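PDB 6Q75: GH26A, which probably hydrolyses beta-linked polysaccharides, most likely mannans, as a retaining glycoside hydrolase of family 26. Local coordinates for residues Tyr175-Gly180 with Ala248-His253; Gly180-Trp185 with Asn219-Arg224; Tyr232-Phe237 with Tyr261-Lys266. One frame throughout, in Å; residues are numbered along the deposited sequence.

Contact 1. Residues Tyr175-Gly180 with Ala248-His253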
loop_
_atom_site.group_PDB
_atom_site.type_symbol
_atom_site.label_atom_id
_atom_site.label_comp_id
_atom_site.label_asym_id
_atom_site.label_seq_id
_atom_site.Cartn_x
_atom_site.Cartn_y
_atom_site.Cartn_z
ATOM N N TYR A 175 0.662 1.290 -7.508
ATOM C CA TYR A 175 -0.396 1.813 -8.382
ATOM C C TYR A 175 -1.737 1.858 -7.641
ATOM O O TYR A 175 -2.762 1.365 -8.117
ATOM C CB TYR A 175 -0.518 1.000 -9.656
ATOM C CG TYR A 175 0.733 1.022 -10.517
ATOM C CD1 TYR A 175 1.318 2.233 -10.921
ATOM C CD2 TYR A 175 1.323 -0.160 -10.938
ATOM C CE1 TYR A 175 2.474 2.253 -11.722
ATOM C CE2 TYR A 175 2.473 -0.145 -11.758
ATOM C CZ TYR A 175 3.037 1.062 -12.128
ATOM O OH TYR A 175 4.178 1.074 -12.922
ATOM N N HIS A 176 -1.692 2.435 -6.454
ATOM C CA HIS A 176 -2.822 2.458 -5.539
ATOM C C HIS A 176 -3.913 3.421 -6.025
ATOM O O HIS A 176 -3.695 4.277 -6.888
ATOM C CB HIS A 176 -2.348 2.875 -4.146
ATOM C CG HIS A 176 -1.730 4.236 -4.148
ATOM N ND1 HIS A 176 -0.576 4.521 -4.839
ATOM C CD2 HIS A 176 -2.151 5.407 -3.617
ATOM C CE1 HIS A 176 -0.286 5.804 -4.703
ATOM N NE2 HIS A 176 -1.225 6.362 -3.954
ATOM N N GLU A 177 -5.115 3.262 -5.464
ATOM C CA GLU A 177 -6.272 4.111 -5.822
ATOM C C GLU A 177 -6.543 4.072 -7.333
ATOM O O GLU A 177 -6.972 5.052 -7.951
ATOM C CB GLU A 177 -6.072 5.547 -5.311
ATOM C CG GLU A 177 -6.073 5.584 -3.758
ATOM C CD GLU A 177 -5.876 6.979 -3.135
ATOM O OE1 GLU A 177 -5.802 8.003 -3.864
ATOM O OE2 GLU A 177 -5.837 7.052 -1.885
ATOM N N MET A 178 -6.361 2.891 -7.919
ATOM C CA MET A 178 -6.435 2.754 -9.371
ATOM C C MET A 178 -7.855 2.861 -9.901
ATOM O O MET A 178 -8.030 3.039 -11.115
ATOM C CB MET A 178 -5.818 1.414 -9.783
ATOM C CG MET A 178 -6.698 0.187 -9.481
ATOM S SD MET A 178 -6.899 -0.212 -7.721
ATOM C CE MET A 178 -5.301 -0.825 -7.248
ATOM N N ASN A 179 -8.870 2.767 -9.026
ATOM C CA ASN A 179 -10.241 2.972 -9.470
ATOM C C ASN A 179 -10.611 4.446 -9.489
ATOM O O ASN A 179 -11.689 4.795 -9.985
ATOM C CB ASN A 179 -11.231 2.171 -8.598
ATOM C CG ASN A 179 -11.127 2.507 -7.114
ATOM O OD1 ASN A 179 -10.049 2.798 -6.607
ATOM N ND2 ASN A 179 -12.270 2.474 -6.410
ATOM N N GLY A 180 -9.724 5.314 -9.001
ATOM C CA GLY A 180 -9.982 6.738 -9.051
ATOM C C GLY A 180 -9.590 7.328 -10.387
ATOM O O GLY A 180 -8.857 6.722 -11.184
ATOM N N ALA A 248 -6.992 -3.975 -0.281
ATOM C CA ALA A 248 -7.019 -2.861 0.643
ATOM C C ALA A 248 -7.774 -1.714 0.005
ATOM O O ALA A 248 -7.951 -1.651 -1.214
ATOM C CB ALA A 248 -5.609 -2.396 1.023
ATOM N N THR A 249 -8.211 -0.795 0.849
ATOM C CA THR A 249 -8.855 0.407 0.341
ATOM C C THR A 249 -8.484 1.587 1.227
ATOM O O THR A 249 -8.054 1.423 2.372
ATOM C CB THR A 249 -10.376 0.236 0.236
ATOM O OG1 THR A 249 -10.904 1.285 -0.590
ATOM C CG2 THR A 249 -11.009 0.285 1.595
ATOM N N ASP A 250 -8.631 2.786 0.663
ATOM C CA ASP A 250 -8.298 4.042 1.319
ATOM C C ASP A 250 -9.595 4.729 1.706
ATOM O O ASP A 250 -10.475 4.911 0.853
ATOM C CB ASP A 250 -7.464 4.955 0.399
ATOM C CG ASP A 250 -6.077 4.366 0.103
ATOM O OD1 ASP A 250 -5.721 3.339 0.710
ATOM O OD2 ASP A 250 -5.344 4.924 -0.712
ATOM N N VAL A 251 -9.713 5.088 2.986
ATOM C CA VAL A 251 -10.945 5.637 3.556
ATOM C C VAL A 251 -10.585 6.915 4.303
ATOM O O VAL A 251 -9.935 6.868 5.358
ATOM C CB VAL A 251 -11.656 4.652 4.494
ATOM C CG1 VAL A 251 -12.867 5.365 5.161
ATOM C CG2 VAL A 251 -12.114 3.412 3.719
ATOM N N TYR A 252 -10.976 8.061 3.754
ATOM C CA TYR A 252 -10.793 9.327 4.426
ATOM C C TYR A 252 -12.146 9.819 4.938
ATOM O O TYR A 252 -13.193 9.246 4.633
ATOM C CB TYR A 252 -10.155 10.359 3.480
ATOM C CG TYR A 252 -8.692 10.053 3.285
ATOM C CD1 TYR A 252 -7.749 10.555 4.181
ATOM C CD2 TYR A 252 -8.258 9.233 2.246
ATOM C CE1 TYR A 252 -6.413 10.253 4.057
ATOM C CE2 TYR A 252 -6.898 8.924 2.109
ATOM C CZ TYR A 252 -5.991 9.444 3.023
ATOM O OH TYR A 252 -4.638 9.187 2.917
ATOM N N HIS A 253 -12.088 10.861 5.752
ATOM C CA HIS A 253 -13.268 11.545 6.301
ATOM C C HIS A 253 -14.137 10.624 7.148
ATOM O O HIS A 253 -15.323 10.906 7.340
ATOM C CB HIS A 253 -14.120 12.152 5.187
ATOM C CG HIS A 253 -13.331 12.899 4.162
ATOM N ND1 HIS A 253 -12.603 14.031 4.461
ATOM C CD2 HIS A 253 -13.170 12.685 2.837
ATOM C CE1 HIS A 253 -12.017 14.476 3.363
ATOM N NE2 HIS A 253 -12.352 13.683 2.363
#

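Contact 2. Residues Gly180-Trp185 with Asn219-Arg224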
loop_
_atom_site.group_PDB
_atom_site.type_symbol
_atom_site.label_atom_id
_atom_site.label_comp_id
_atom_site.label_asym_id
_atom_site.label_seq_id
_atom_site.Cartn_x
_atom_site.Cartn_y
_atom_site.Cartn_z
ATOM N N GLY A 180 -9.724 5.314 -9.001
ATOM C CA GLY A 180 -9.982 6.738 -9.051
ATOM C C GLY A 180 -9.590 7.328 -10.387
ATOM O O GLY A 180 -8.857 6.722 -11.184
ATOM N N VAL A 181 -10.077 8.553 -10.634
ATOM C CA VAL A 181 -9.779 9.242 -11.884
ATOM C C VAL A 181 -8.564 10.160 -11.785
ATOM O O VAL A 181 -8.152 10.735 -12.803
ATOM C CB VAL A 181 -10.989 10.058 -12.392
ATOM C CG1 VAL A 181 -12.193 9.137 -12.604
ATOM C CG2 VAL A 181 -11.351 11.203 -11.393
ATOM N N TRP A 182 -7.927 10.265 -10.622
ATOM C CA TRP A 182 -6.954 11.335 -10.435
ATOM C C TRP A 182 -5.525 10.974 -10.833
ATOM O O TRP A 182 -4.802 11.849 -11.324
ATOM C CB TRP A 182 -6.963 11.810 -8.981
ATOM C CG TRP A 182 -7.103 10.748 -7.923
ATOM C CD1 TRP A 182 -6.086 10.128 -7.244
ATOM C CD2 TRP A 182 -8.327 10.214 -7.395
ATOM N NE1 TRP A 182 -6.609 9.246 -6.314
ATOM C CE2 TRP A 182 -7.977 9.274 -6.396
ATOM C CE3 TRP A 182 -9.679 10.421 -7.683
ATOM C CZ2 TRP A 182 -8.937 8.545 -5.678
ATOM C CZ3 TRP A 182 -10.642 9.714 -6.956
ATOM C CH2 TRP A 182 -10.263 8.776 -5.972
ATOM N N PHE A 183 -5.098 9.732 -10.645
ATOM C CA PHE A 183 -3.741 9.347 -11.034
ATOM C C PHE A 183 -3.697 8.933 -12.499
ATOM O O PHE A 183 -4.692 8.485 -13.068
ATOM C CB PHE A 183 -3.252 8.185 -10.159
ATOM C CG PHE A 183 -2.994 8.555 -8.716
ATOM C CD1 PHE A 183 -2.253 9.679 -8.387
ATOM C CD2 PHE A 183 -3.490 7.761 -7.685
ATOM C CE1 PHE A 183 -2.001 9.998 -7.056
ATOM C CE2 PHE A 183 -3.266 8.090 -6.363
ATOM C CZ PHE A 183 -2.513 9.197 -6.041
ATOM N N TRP A 184 -2.500 9.032 -13.110
ATOM C CA TRP A 184 -2.413 8.688 -14.525
ATOM C C TRP A 184 -2.738 7.220 -14.777
ATOM O O TRP A 184 -3.186 6.867 -15.869
ATOM C CB TRP A 184 -1.028 9.034 -15.094
ATOM C CG TRP A 184 0.143 8.278 -14.524
ATOM C CD1 TRP A 184 1.013 8.715 -13.573
ATOM C CD2 TRP A 184 0.619 6.986 -14.942
ATOM N NE1 TRP A 184 1.985 7.756 -13.340
ATOM C CE2 TRP A 184 1.765 6.692 -14.175
ATOM C CE3 TRP A 184 0.170 6.045 -15.872
ATOM C CZ2 TRP A 184 2.470 5.481 -14.299
ATOM C CZ3 TRP A 184 0.877 4.847 -16.004
ATOM C CH2 TRP A 184 2.012 4.580 -15.214
ATOM N N TRP A 185 -2.509 6.351 -13.803
ATOM C CA TRP A 185 -2.843 4.940 -13.948
ATOM C C TRP A 185 -4.288 4.633 -13.550
ATOM O O TRP A 185 -4.683 3.458 -13.528
ATOM C CB TRP A 185 -1.877 4.090 -13.115
ATOM C CG TRP A 185 -1.944 4.381 -11.641
ATOM C CD1 TRP A 185 -2.829 3.848 -10.734
ATOM C CD2 TRP A 185 -1.066 5.220 -10.899
ATOM N NE1 TRP A 185 -2.574 4.344 -9.473
ATOM C CE2 TRP A 185 -1.497 5.184 -9.542
ATOM C CE3 TRP A 185 0.014 6.041 -11.248
ATOM C CZ2 TRP A 185 -0.866 5.910 -8.548
ATOM C CZ3 TRP A 185 0.647 6.765 -10.262
ATOM C CH2 TRP A 185 0.195 6.704 -8.915
ATOM N N ASN A 219 -4.551 -2.086 -3.681
ATOM C CA ASN A 219 -5.033 -1.033 -2.775
ATOM C C ASN A 219 -5.863 -0.048 -3.602
ATOM O O ASN A 219 -5.302 0.799 -4.304
ATOM C CB ASN A 219 -3.840 -0.333 -2.105
ATOM C CG ASN A 219 -4.223 0.529 -0.884
ATOM O OD1 ASN A 219 -3.376 0.777 -0.024
ATOM N ND2 ASN A 219 -5.481 0.989 -0.810
ATOM N N ALA A 220 -7.186 -0.136 -3.490
ATOM C CA ALA A 220 -8.095 0.732 -4.221
ATOM C C ALA A 220 -8.501 1.928 -3.361
ATOM O O ALA A 220 -7.995 2.140 -2.257
ATOM C CB ALA A 220 -9.319 -0.065 -4.676
ATOM N N ASN A 221 -9.413 2.737 -3.894
ATOM C CA ASN A 221 -10.064 3.819 -3.153
ATOM C C ASN A 221 -11.519 3.466 -2.888
ATOM O O ASN A 221 -12.164 2.805 -3.693
ATOM C CB ASN A 221 -10.015 5.128 -3.955
ATOM C CG ASN A 221 -10.084 6.368 -3.058
ATOM O OD1 ASN A 221 -9.056 6.845 -2.595
ATOM N ND2 ASN A 221 -11.291 6.870 -2.807
ATOM N N GLY A 222 -12.068 3.925 -1.756
ATOM C CA GLY A 222 -13.501 3.831 -1.598
ATOM C C GLY A 222 -14.238 4.440 -2.785
ATOM O O GLY A 222 -13.912 5.548 -3.233
ATOM N N PRO A 223 -15.225 3.730 -3.335
ATOM C CA PRO A 223 -15.912 4.236 -4.534
ATOM C C PRO A 223 -16.759 5.467 -4.244
ATOM O O PRO A 223 -17.301 5.627 -3.151
ATOM C CB PRO A 223 -16.798 3.065 -4.967
ATOM C CG PRO A 223 -16.171 1.825 -4.290
ATOM C CD PRO A 223 -15.656 2.363 -2.978
ATOM N N ARG A 224 -16.896 6.328 -5.256
ATOM C CA ARG A 224 -17.754 7.502 -5.112
ATOM C C ARG A 224 -18.077 8.051 -6.491
ATOM O O ARG A 224 -17.279 7.915 -7.414
ATOM C CB ARG A 224 -17.081 8.593 -4.269
ATOM C CG ARG A 224 -15.834 9.159 -4.920
ATOM C CD ARG A 224 -14.803 9.452 -3.896
ATOM N NE ARG A 224 -13.753 10.350 -4.368
ATOM C CZ ARG A 224 -12.672 10.616 -3.655
ATOM N NH1 ARG A 224 -12.528 10.037 -2.471
ATOM N NH2 ARG A 224 -11.740 11.441 -4.112
#

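Contact 3. Residues Tyr232-Phe237 with Tyr261-Lys266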
loop_
_atom_site.group_PDB
_atom_site.type_symbol
_atom_site.label_atom_id
_atom_site.label_comp_id
_atom_site.label_asym_id
_atom_site.label_seq_id
_atom_site.Cartn_x
_atom_site.Cartn_y
_atom_site.Cartn_z
ATOM N N TYR A 232 -14.401 4.263 -9.198
ATOM C CA TYR A 232 -15.364 3.326 -9.741
ATOM C C TYR A 232 -15.315 2.003 -8.980
ATOM O O TYR A 232 -14.582 1.843 -8.000
ATOM C CB TYR A 232 -15.118 3.189 -11.250
ATOM C CG TYR A 232 -15.460 4.503 -11.944
ATOM C CD1 TYR A 232 -16.778 4.931 -12.018
ATOM C CD2 TYR A 232 -14.473 5.328 -12.460
ATOM C CE1 TYR A 232 -17.110 6.140 -12.621
ATOM C CE2 TYR A 232 -14.795 6.534 -13.070
ATOM C CZ TYR A 232 -16.119 6.930 -13.145
ATOM O OH TYR A 232 -16.463 8.126 -13.742
ATOM N N ASP A 233 -16.132 1.051 -9.426
ATOM C CA ASP A 233 -16.300 -0.212 -8.721
ATOM C C ASP A 233 -14.983 -0.972 -8.599
ATOM O O ASP A 233 -14.197 -1.053 -9.547
ATOM C CB ASP A 233 -17.310 -1.096 -9.449
ATOM C CG ASP A 233 -18.749 -0.611 -9.296
ATOM O OD1 ASP A 233 -19.075 0.040 -8.281
ATOM O OD2 ASP A 233 -19.563 -0.920 -10.191
ATOM N N TYR A 234 -14.782 -1.590 -7.434
ATOM C CA TYR A 234 -13.567 -2.358 -7.175
ATOM C C TYR A 234 -13.311 -3.394 -8.260
ATOM O O TYR A 234 -12.184 -3.528 -8.753
ATOM C CB TYR A 234 -13.681 -3.064 -5.821
ATOM C CG TYR A 234 -13.663 -2.148 -4.587
ATOM C CD1 TYR A 234 -12.725 -1.127 -4.460
ATOM C CD2 TYR A 234 -14.567 -2.345 -3.539
ATOM C CE1 TYR A 234 -12.671 -0.341 -3.323
ATOM C CE2 TYR A 234 -14.534 -1.550 -2.392
ATOM C CZ TYR A 234 -13.583 -0.546 -2.298
ATOM O OH TYR A 234 -13.529 0.238 -1.179
ATOM N N LYS A 235 -14.345 -4.158 -8.625
ATOM C CA LYS A 235 -14.140 -5.329 -9.477
ATOM C C LYS A 235 -13.643 -4.959 -10.865
ATOM O O LYS A 235 -12.972 -5.779 -11.504
ATOM C CB LYS A 235 -15.436 -6.133 -9.587
ATOM C CG LYS A 235 -16.541 -5.449 -10.357
ATOM C CD LYS A 235 -17.717 -6.382 -10.557
ATOM C CE LYS A 235 -18.988 -5.603 -10.857
ATOM N N ASP A 236 -13.897 -3.727 -11.327
ATOM C CA ASP A 236 -13.490 -3.323 -12.671
ATOM C C ASP A 236 -11.984 -3.173 -12.830
ATOM O O ASP A 236 -11.508 -2.971 -13.959
ATOM C CB ASP A 236 -14.170 -2.004 -13.065
ATOM C CG ASP A 236 -15.661 -2.163 -13.306
ATOM O OD1 ASP A 236 -16.142 -3.320 -13.377
ATOM O OD2 ASP A 236 -16.341 -1.128 -13.491
ATOM N N PHE A 237 -11.222 -3.268 -11.744
ATOM C CA PHE A 237 -9.784 -3.066 -11.798
ATOM C C PHE A 237 -9.013 -4.178 -11.106
ATOM O O PHE A 237 -7.817 -4.004 -10.831
ATOM C CB PHE A 237 -9.426 -1.717 -11.183
ATOM C CG PHE A 237 -10.230 -0.585 -11.750
ATOM C CD1 PHE A 237 -11.439 -0.230 -11.173
ATOM C CD2 PHE A 237 -9.812 0.068 -12.905
ATOM C CE1 PHE A 237 -12.195 0.792 -11.708
ATOM C CE2 PHE A 237 -10.555 1.098 -13.449
ATOM C CZ PHE A 237 -11.759 1.472 -12.844
ATOM N N TYR A 261 -17.376 -1.878 2.656
ATOM C CA TYR A 261 -16.772 -3.051 3.288
ATOM C C TYR A 261 -17.321 -4.339 2.687
ATOM O O TYR A 261 -16.551 -5.237 2.320
ATOM C CB TYR A 261 -17.010 -2.993 4.795
ATOM C CG TYR A 261 -16.625 -4.194 5.643
ATOM C CD1 TYR A 261 -15.323 -4.372 6.094
ATOM C CD2 TYR A 261 -17.598 -5.088 6.087
ATOM C CE1 TYR A 261 -15.004 -5.457 6.930
ATOM C CE2 TYR A 261 -17.288 -6.147 6.902
ATOM C CZ TYR A 261 -16.003 -6.325 7.335
ATOM O OH TYR A 261 -15.746 -7.393 8.166
ATOM N N ASP A 262 -18.648 -4.436 2.538
ATOM C CA ASP A 262 -19.238 -5.647 1.953
ATOM C C ASP A 262 -18.738 -5.891 0.521
ATOM O O ASP A 262 -18.477 -7.043 0.135
ATOM C CB ASP A 262 -20.762 -5.534 1.954
ATOM C CG ASP A 262 -21.370 -5.679 3.337
ATOM O OD1 ASP A 262 -20.708 -6.209 4.256
ATOM O OD2 ASP A 262 -22.534 -5.263 3.500
ATOM N N GLN A 263 -18.592 -4.822 -0.273
ATOM C CA GLN A 263 -18.078 -4.954 -1.640
ATOM C C GLN A 263 -16.668 -5.516 -1.677
ATOM O O GLN A 263 -16.362 -6.383 -2.505
ATOM C CB GLN A 263 -18.043 -3.594 -2.345
ATOM C CG GLN A 263 -18.050 -3.611 -3.889
ATOM C CD GLN A 263 -17.918 -2.191 -4.520
ATOM O OE1 GLN A 263 -17.697 -1.216 -3.804
ATOM N NE2 GLN A 263 -17.783 -2.139 -5.847
ATOM N N LEU A 264 -15.804 -5.056 -0.780
ATOM C CA LEU A 264 -14.427 -5.523 -0.829
ATOM C C LEU A 264 -14.307 -6.934 -0.303
ATOM O O LEU A 264 -13.528 -7.719 -0.843
ATOM C CB LEU A 264 -13.518 -4.600 -0.026
ATOM C CG LEU A 264 -12.033 -4.716 -0.344
ATOM C CD1 LEU A 264 -11.732 -4.218 -1.743
ATOM C CD2 LEU A 264 -11.261 -3.908 0.693
ATOM N N VAL A 265 -15.048 -7.263 0.758
ATOM C CA VAL A 265 -15.039 -8.628 1.273
ATOM C C VAL A 265 -15.484 -9.605 0.191
ATOM O O VAL A 265 -14.901 -10.689 0.026
ATOM C CB VAL A 265 -15.931 -8.736 2.527
ATOM C CG1 VAL A 265 -16.136 -10.199 2.892
ATOM C CG2 VAL A 265 -15.311 -7.971 3.691
ATOM N N LYS A 266 -16.513 -9.230 -0.575
ATOM C CA LYS A 266 -17.014 -10.102 -1.636
ATOM C C LYS A 266 -15.946 -10.353 -2.692
ATOM O O LYS A 266 -15.730 -11.491 -3.123
ATOM C CB LYS A 266 -18.246 -9.464 -2.279
ATOM C CG LYS A 266 -18.863 -10.274 -3.395
ATOM C CD LYS A 266 -19.968 -9.484 -4.096
ATOM C CE LYS A 266 -20.050 -9.854 -5.575
HETATM O O HOH W 1 -16.964 -4.290 -6.978
#

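Contact 1. Residues Tyr175-Gly180 with Ala248-His253
Glu177 and Asp250 face each other with their CA atoms 7.4 Å apart, the first opening a type I beta turn that runs to Gly180 and is closed by the bond from Gly180 N to Glu177 O (3.0 Å), the second sitting near the end of strand 246-251. Two acid side chains span the gap. In Glu177 the CG lies anti to the carbonyl carbon (chi1 -66°), and the extended chain beyond it carries the carboxylate to Asp250 on the strand. There OE2 of Glu177 comes within 2.5 Å of OD2 of Asp250. The same OD2 also rests against the aliphatic part of its neighbour, 3.2 Å from Glu177 CG; the two side chains cross at about a right angle, with carboxylate planes 73° apart. The setting is that of a TIM-barrel hydrolase: the loop after strand 170-173 and the end of strand 246-251 meet at the rim of a parallel barrel, where Glu277 of strand 273-278 touches both His176 and Glu177. Glutamates at the ends of the fourth and seventh strands serve as acid/base and nucleophile in clan GH-A, and the positions of Glu177 and Glu277 are consistent with those roles. Second-shell bonds hold each acid by its other oxygen, OE1 of Glu177 receiving Trp182 NE1 and OD1 of Asp250 receiving Asn219 ND2. His176 joins from the flank, presenting the edge of its ring, with CD2 4.3 Å from Asp250 OD2. Its NE2 instead bonds a hydroxyl of a bound TRS molecule, probably from the crystallisation liquor, whose amine is bonded to Glu177 OE1 and which may mark the sugar-binding pocket.

Contact 2. Residues Gly180-Trp185 with Asn219-Arg224
Trp182 reaches Asn221 and Arg224 with the six-membered end of its indole. From CB the side chain sets out with CG between the backbone N and the carbonyl carbon (chi1 40°), and CD1 settles over the centre of the Phe183 ring, 3.5 Å above its plane. NE1, next along, is held by its bond to Glu177, which limits the rotation of the indole. Farther out, CA of Gly180 lies on one face, 3.6 Å above the plane and offset toward the rim, a close fit made possible by the absence of a side chain. At CZ2 the ring edge meets Asn221 OD1 at 3.5 Å, the amide standing nearly perpendicular to the ring. That amide is itself steadied by the bond from Asn221 ND2 to Gly222 O (3.0 Å). At the tip, CH2 comes over one face of the Arg224 guanidinium and CZ3 lies 3.5 Å from Arg224 NH2, the planes inclined by 30°; NH2 forms a salt bridge with Asp229. No hydrogen bond crosses between the segments, so cohesion here probably rests on dispersion, with a modest attraction between the slightly positive C-H edge of the indole and the amide oxygen.

Contact 3. Residues Tyr232-Phe237 with Tyr261-Lys266
The phenol ring of Tyr234 is the flat group on which this contact turns: over the centre of one face sits the methyl CD1 of Leu264, in a CH-pi contact 3.8 Å from the centroid and 10° off the ring normal. The amide of Gln263 comes in obliquely, its plane 43° from that of the ring, and brings OE1 to 3.3 Å from Tyr234 CD2. Gln263 gets there by an extended chain, CG anti to the backbone N (chi1 -158°), whose CB, CG and CD all run alongside the CD2 side of the tyrosine. Its other amide atom serves a different neighbour. NE2 donates to a water at 2.6 Å, and that water also accepts from Lys235 N (3.1 Å), giving a bridge from the helix to the loop backbone. Asp233 stands close by, with OD1 3.5 Å from Gln263 NE2 and its carboxylate almost perpendicular to the amide, in proximity without a hydrogen bond. With an alanine in place of Gln263, the water would probably lose its donor from the helix, and a gap would be likely to open beside Tyr234 CD2. The loop adopts a short 3-10 turn at 235-236, and Tyr234 points its phenol toward the sheet, where OH is hydrogen-bonded to Thr249 OG1. In the barrel, helix 258-268 belongs to the beta-alpha-beta crossover from strand 246-251 to the parallel strand 273-278, whereas the loop of residues 232-237 precedes the first of these strands. Tyr234 lies between helix and sheet, touching Trp218 and Ala220 of strand 214-221, and Leu264 packs on Trp218 as well as on Ile273 of strand 273-278.

How the contacts relate
The three contacts gather on one side of the barrel. Contacts 1 and 2 have centres about 5 Å apart, share Gly180, and use the neighbouring parallel strands 246-251 and 214-221; contact 3 lies about 11 Å from the first and 12 Å from the second, centre to centre, where the loop of 232-237 meets helix 258-268. Along the chain, contact 2 is nested within the loop closed by contact 1, while contact 3 follows contact 2 and interleaves with contact 1. Asn179 joins all three, its ND2 reaching Asn221 O and its backbone O meeting Tyr232 N. The probable active-site rim is thus connected, through strand ends and the loops that follow strands 170-173 and 214-221, to the outer helix 258-268.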